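Local atomic coordinates of putative oxidoreductase yhhX (Escherichia coli K-12, PDB entry 3F4L), a protein that probably works as a nicotinamide-nucleotide-dependent dehydrogenase of the Gfo/Idh/MocA family, possibly oxidising scyllo-inositol with NADP+. Residues Ile3-Ile8 with Trp29-Ile34; Ser129-Ala134 with Pro234-His239. All coordinates share one frame; numbering follows the deposited sequence.

Contact 1. Residues Ile3-Ile8 with Trp29-Ile34; sequences INCAFI and WHVAHI
I3 lies over one face of the W29 indole: its CB sits 4.0 Å from the centroid of the W29 six-membered ring, a CH-pi contact offset toward the rim. The two side chains run side by side, and the branch methyl makes the tightest touch, I3 CG2 to W29 CZ3 at 3.5 Å, while I3 CD1 reaches on to W29 CH2. C5 approaches the same indole obliquely. Its SG takes the position between backbone N and carbonyl carbon (chi1 59°), which carries the sulfur toward V31 CG2, 3.9 Å from C5 SG. The other V31 methyl, CG1, meets the F7 ring at its edge. On the opposite face of the sheet the amide of N4 lies beside the H30 imidazole, the planes 49° apart, with N4 ND2 at the ring's edge.

These are the first two strands of the Rossmann fold, joined through helix 12-22 in a beta-alpha-beta crossover; L19 and V22 of that helix pack on I34 and V31. In such folds the turn after the first strand usually approaches the dinucleotide.

Parallel pairing begins with H30 N to I3 O and C5 N to H30 O, both 2.9 Å. A beta bulge then inserts A32, whose nearly helical backbone advances the register by one residue. A32 N bonds to C5 O at 2.9 Å, and F7 N resumes the ladder on H33 O at 3.0 Å. H33 N is left buried with no partner, whereas the H33 ring is tied down through NE2 by D63 OD2.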
loop_
_atom_site.group_PDB
_atom_site.type_symbol
_atom_site.label_atom_id
_atom_site.label_comp_id
_atom_site.label_asym_id
_atom_site.label_seq_id
_atom_site.Cartn_x
_atom_site.Cartn_y
_atom_site.Cartn_z
ATOM N N ILE A 3 10.674 39.201 18.744
ATOM C CA ILE A 3 11.275 38.259 19.686
ATOM C C ILE A 3 12.692 37.959 19.221
ATOM O O ILE A 3 12.906 37.719 18.036
ATOM C CB ILE A 3 10.533 36.901 19.714
ATOM C CG1 ILE A 3 9.058 37.108 20.045
ATOM C CG2 ILE A 3 11.198 35.972 20.724
ATOM C CD1 ILE A 3 8.264 35.815 20.122
ATOM N N ASN A 4 13.650 37.974 20.145
ATOM C CA ASN A 4 15.037 37.658 19.817
ATOM C C ASN A 4 15.236 36.155 19.976
ATOM O O ASN A 4 14.776 35.550 20.954
ATOM C CB ASN A 4 16.015 38.382 20.746
ATOM C CG ASN A 4 16.187 39.845 20.388
ATOM O OD1 ASN A 4 17.161 40.497 20.806
ATOM N ND2 ASN A 4 15.244 40.376 19.620
ATOM N N CYS A 5 15.915 35.550 19.011
ATOM C CA CYS A 5 16.171 34.125 19.075
ATOM C C CYS A 5 17.647 33.868 18.825
ATOM O O CYS A 5 18.407 34.794 18.509
ATOM C CB CYS A 5 15.310 33.386 18.045
ATOM S SG CYS A 5 15.573 33.883 16.312
ATOM N N ALA A 6 18.055 32.616 18.982
ATOM C CA ALA A 6 19.439 32.239 18.759
ATOM C C ALA A 6 19.522 30.798 18.279
ATOM O O ALA A 6 18.708 29.960 18.651
ATOM C CB ALA A 6 20.244 32.416 20.040
ATOM N N PHE A 7 20.511 30.507 17.447
ATOM C CA PHE A 7 20.665 29.155 16.951
ATOM C C PHE A 7 21.887 28.461 17.498
ATOM O O PHE A 7 22.956 29.061 17.618
ATOM C CB PHE A 7 20.760 29.139 15.423
ATOM C CG PHE A 7 19.489 29.488 14.741
ATOM C CD1 PHE A 7 19.088 30.814 14.623
ATOM C CD2 PHE A 7 18.663 28.485 14.241
ATOM C CE1 PHE A 7 17.873 31.134 14.015
ATOM C CE2 PHE A 7 17.453 28.789 13.632
ATOM C CZ PHE A 7 17.054 30.112 13.518
ATOM N N ILE A 8 21.713 27.192 17.850
ATOM C CA ILE A 8 22.824 26.376 18.304
ATOM C C ILE A 8 23.083 25.504 17.085
ATOM O O ILE A 8 22.319 24.572 16.799
ATOM C CB ILE A 8 22.452 25.455 19.477
ATOM C CG1 ILE A 8 21.880 26.270 20.639
ATOM C CG2 ILE A 8 23.683 24.680 19.919
ATOM C CD1 ILE A 8 22.788 27.333 21.142
ATOM N N TRP A 29 10.710 38.529 14.366
ATOM C CA TRP A 29 11.883 37.942 14.996
ATOM C C TRP A 29 13.198 38.606 14.614
ATOM O O TRP A 29 13.336 39.158 13.524
ATOM C CB TRP A 29 12.000 36.467 14.623
ATOM C CG TRP A 29 10.841 35.632 15.010
ATOM C CD1 TRP A 29 9.647 35.521 14.357
ATOM C CD2 TRP A 29 10.768 34.769 16.141
ATOM N NE1 TRP A 29 8.829 34.630 15.017
ATOM C CE2 TRP A 29 9.495 34.154 16.117
ATOM C CE3 TRP A 29 11.655 34.453 17.180
ATOM C CZ2 TRP A 29 9.087 33.238 17.093
ATOM C CZ3 TRP A 29 11.249 33.544 18.151
ATOM C CH2 TRP A 29 9.974 32.946 18.098
ATOM N N HIS A 30 14.162 38.514 15.523
ATOM C CA HIS A 30 15.503 39.048 15.317
ATOM C C HIS A 30 16.499 37.994 15.791
ATOM O O HIS A 30 16.456 37.571 16.951
ATOM C CB HIS A 30 15.727 40.337 16.115
ATOM C CG HIS A 30 17.144 40.817 16.060
ATOM N ND1 HIS A 30 18.038 40.615 17.087
ATOM C CD2 HIS A 30 17.842 41.409 15.064
ATOM C CE1 HIS A 30 19.229 41.058 16.726
ATOM N NE2 HIS A 30 19.137 41.544 15.502
ATOM N N VAL A 31 17.378 37.556 14.895
ATOM C CA VAL A 31 18.377 36.548 15.248
ATOM C C VAL A 31 19.536 37.253 15.926
ATOM O O VAL A 31 20.360 37.890 15.271
ATOM C CB VAL A 31 18.878 35.793 13.989
ATOM C CG1 VAL A 31 19.934 34.747 14.380
ATOM C CG2 VAL A 31 17.694 35.114 13.301
ATOM N N ALA A 32 19.598 37.133 17.246
ATOM C CA ALA A 32 20.634 37.804 18.021
ATOM C C ALA A 32 21.977 37.095 18.039
ATOM O O ALA A 32 23.019 37.743 17.997
ATOM C CB ALA A 32 20.147 38.020 19.448
ATOM N N HIS A 33 21.951 35.767 18.104
ATOM C CA HIS A 33 23.182 34.991 18.148
ATOM C C HIS A 33 23.069 33.691 17.380
ATOM O O HIS A 33 21.992 33.121 17.233
ATOM C CB HIS A 33 23.529 34.579 19.577
ATOM C CG HIS A 33 23.509 35.698 20.567
ATOM N ND1 HIS A 33 24.571 36.557 20.742
ATOM C CD2 HIS A 33 22.562 36.080 21.455
ATOM C CE1 HIS A 33 24.279 37.422 21.698
ATOM N NE2 HIS A 33 23.066 37.152 22.147
ATOM N N ILE A 34 24.215 33.223 16.922
ATOM C CA ILE A 34 24.302 31.937 16.269
ATOM C C ILE A 34 25.588 31.332 16.790
ATOM O O ILE A 34 26.677 31.832 16.522
ATOM C CB ILE A 34 24.335 32.033 14.740
ATOM C CG1 ILE A 34 22.935 32.388 14.217
ATOM C CG2 ILE A 34 24.779 30.679 14.151
ATOM C CD1 ILE A 34 22.819 32.343 12.699
#

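Contact 2. Residues Ser129-Ala134 with Pro234-His239; sequences SCFLTA and PKFIVH
F236 reaches from the sheet of the C-terminal alpha/beta domain into the first turn and a half of helix 129-140, which packs on that sheet, its residues 129-134 running within 8° of the direction of strand residues 236-239. Its CB points toward the helix, and with CG anti to the carbonyl carbon (chi1 -73°) the ring reaches C130, F131 and A134. At F236 CG, A134 CB stands over one face, 4.2 Å away. One atom out, CD1 comes to the carbonyl of C130. F236 CE1 is pressed against the helix backbone, 3.4 Å from F131 N. C130 CB meets this edge in the ring plane, 3.8 Å from F236 CE1. The C130 sulfur also stays at the edge, C130 SG lying 3.9 Å from F236 CE1 in a sulfur-aromatic contact. At the tip, F236 CZ touches F131 CB at 3.9 Å and lies near the plane of the F131 ring, at its edge.

The face of F236 away from A134 is taken by its own neighbour K235: the lysine chain bends at chi2 and chi4, bringing NZ 3.5 Å above the F236 ring plane, where it also donates to H152 O. K235 CG, lower in the chain, rests on C130 CB. A classic beta bulge sets K235 and F236 together opposite K247, and both side chains start toward the helix. Beyond it, I237 and H239 pack against Y233 of the second subunit.

In the helix, S129 O accepts T133 N and T133 OG1 from opposite faces of its carbonyl plane, T133 OG1 to S129 O being 2.8 Å.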
loop_
_atom_site.group_PDB
_atom_site.type_symbol
_atom_site.label_atom_id
_atom_site.label_comp_id
_atom_site.label_asym_id
_atom_site.label_seq_id
_atom_site.Cartn_x
_atom_site.Cartn_y
_atom_site.Cartn_z
ATOM N N SER A 129 2.669 21.962 1.214
ATOM C CA SER A 129 1.467 22.205 0.418
ATOM C C SER A 129 0.682 20.936 0.095
ATOM O O SER A 129 -0.540 20.947 0.130
ATOM C CB SER A 129 1.815 22.929 -0.890
ATOM O OG SER A 129 2.711 22.165 -1.655
ATOM N N CYS A 130 1.384 19.859 -0.237
ATOM C CA CYS A 130 0.737 18.586 -0.552
ATOM C C CYS A 130 -0.095 18.106 0.643
ATOM O O CYS A 130 -1.279 17.771 0.514
ATOM C CB CYS A 130 1.799 17.541 -0.916
ATOM S SG CYS A 130 3.294 17.573 0.126
ATOM N N PHE A 131 0.539 18.080 1.809
ATOM C CA PHE A 131 -0.124 17.670 3.034
ATOM C C PHE A 131 -1.323 18.565 3.355
ATOM O O PHE A 131 -2.424 18.071 3.644
ATOM C CB PHE A 131 0.873 17.703 4.197
ATOM C CG PHE A 131 0.240 17.480 5.529
ATOM C CD1 PHE A 131 -0.337 16.256 5.842
ATOM C CD2 PHE A 131 0.178 18.511 6.463
ATOM C CE1 PHE A 131 -0.970 16.064 7.074
ATOM C CE2 PHE A 131 -0.457 18.327 7.698
ATOM C CZ PHE A 131 -1.029 17.106 7.999
ATOM N N LEU A 132 -1.125 19.880 3.304
ATOM C CA LEU A 132 -2.220 20.798 3.613
ATOM C C LEU A 132 -3.420 20.620 2.687
ATOM O O LEU A 132 -4.563 20.814 3.108
ATOM C CB LEU A 132 -1.749 22.253 3.566
ATOM C CG LEU A 132 -0.739 22.712 4.626
ATOM C CD1 LEU A 132 -0.332 24.143 4.329
ATOM C CD2 LEU A 132 -1.336 22.599 6.024
ATOM N N THR A 133 -3.169 20.260 1.431
ATOM C CA THR A 133 -4.266 20.050 0.495
ATOM C C THR A 133 -5.035 18.794 0.920
ATOM O O THR A 133 -6.254 18.778 0.913
ATOM C CB THR A 133 -3.764 19.868 -0.971
ATOM O OG1 THR A 133 -2.894 20.952 -1.329
ATOM C CG2 THR A 133 -4.949 19.866 -1.938
ATOM N N ALA A 134 -4.316 17.741 1.292
ATOM C CA ALA A 134 -4.967 16.511 1.723
ATOM C C ALA A 134 -5.771 16.779 3.005
ATOM O O ALA A 134 -6.887 16.277 3.169
ATOM C CB ALA A 134 -3.928 15.432 1.965
ATOM N N PRO A 234 1.312 8.454 -6.068
ATOM C CA PRO A 234 0.781 9.791 -5.798
ATOM C C PRO A 234 1.429 10.139 -4.447
ATOM O O PRO A 234 1.820 9.224 -3.709
ATOM C CB PRO A 234 -0.715 9.540 -5.648
ATOM C CG PRO A 234 -0.959 8.413 -6.598
ATOM C CD PRO A 234 0.231 7.500 -6.384
ATOM N N LYS A 235 1.551 11.428 -4.123
ATOM C CA LYS A 235 2.132 11.845 -2.844
ATOM C C LYS A 235 1.175 11.469 -1.693
ATOM O O LYS A 235 1.607 11.028 -0.625
ATOM C CB LYS A 235 2.375 13.359 -2.839
ATOM C CG LYS A 235 2.930 13.888 -1.518
ATOM C CD LYS A 235 4.377 13.454 -1.291
ATOM C CE LYS A 235 4.786 13.611 0.180
ATOM N NZ LYS A 235 4.004 12.673 1.045
ATOM N N PHE A 236 -0.120 11.668 -1.916
ATOM C CA PHE A 236 -1.138 11.308 -0.924
ATOM C C PHE A 236 -2.346 10.697 -1.608
ATOM O O PHE A 236 -2.724 11.094 -2.722
ATOM C CB PHE A 236 -1.650 12.521 -0.131
ATOM C CG PHE A 236 -0.676 13.062 0.875
ATOM C CD1 PHE A 236 0.086 14.193 0.586
ATOM C CD2 PHE A 236 -0.518 12.440 2.109
ATOM C CE1 PHE A 236 0.998 14.697 1.513
ATOM C CE2 PHE A 236 0.389 12.936 3.046
ATOM C CZ PHE A 236 1.148 14.065 2.749
ATOM N N ILE A 237 -2.957 9.743 -0.917
ATOM C CA ILE A 237 -4.165 9.084 -1.393
ATOM C C ILE A 237 -5.061 9.037 -0.164
ATOM O O ILE A 237 -4.601 8.679 0.916
ATOM C CB ILE A 237 -3.912 7.630 -1.839
ATOM C CG1 ILE A 237 -2.984 7.594 -3.052
ATOM C CG2 ILE A 237 -5.245 6.964 -2.193
ATOM C CD1 ILE A 237 -2.691 6.190 -3.527
ATOM N N VAL A 238 -6.322 9.426 -0.316
ATOM C CA VAL A 238 -7.270 9.386 0.799
ATOM C C VAL A 238 -8.573 8.805 0.261
ATOM O O VAL A 238 -9.088 9.271 -0.757
ATOM C CB VAL A 238 -7.584 10.794 1.359
ATOM C CG1 VAL A 238 -8.580 10.675 2.520
ATOM C CG2 VAL A 238 -6.315 11.479 1.821
ATOM N N HIS A 239 -9.088 7.782 0.929
ATOM C CA HIS A 239 -10.337 7.157 0.510
ATOM C C HIS A 239 -11.318 7.230 1.663
ATOM O O HIS A 239 -10.977 6.881 2.791
ATOM C CB HIS A 239 -10.115 5.681 0.110
ATOM C CG HIS A 239 -9.362 5.514 -1.175
ATOM N ND1 HIS A 239 -9.805 6.038 -2.370
ATOM C CD2 HIS A 239 -8.181 4.910 -1.446
ATOM C CE1 HIS A 239 -8.929 5.770 -3.320
ATOM N NE2 HIS A 239 -7.933 5.086 -2.785
#

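In the fold
Both contacts are buried, but they involve different sheets and lie on opposite sides of the chain's centre, with centres 34 Å apart and nearest atoms about 18 Å apart. They share no secondary-structure element. Contact 1 lies inside the parallel sheet of the Rossmann fold, where neighbouring strands are stitched by backbone hydrogen bonds and side chains pack on both sheet faces. Contact 2 sets a helix on the mixed sheet of the C-terminal domain and has no hydrogen bond across it; one aromatic ring supplies most of the fit. Each includes a bulged strand. The second subunit reaches the strand of contact 2, while no other chain of the assembly touches contact 1.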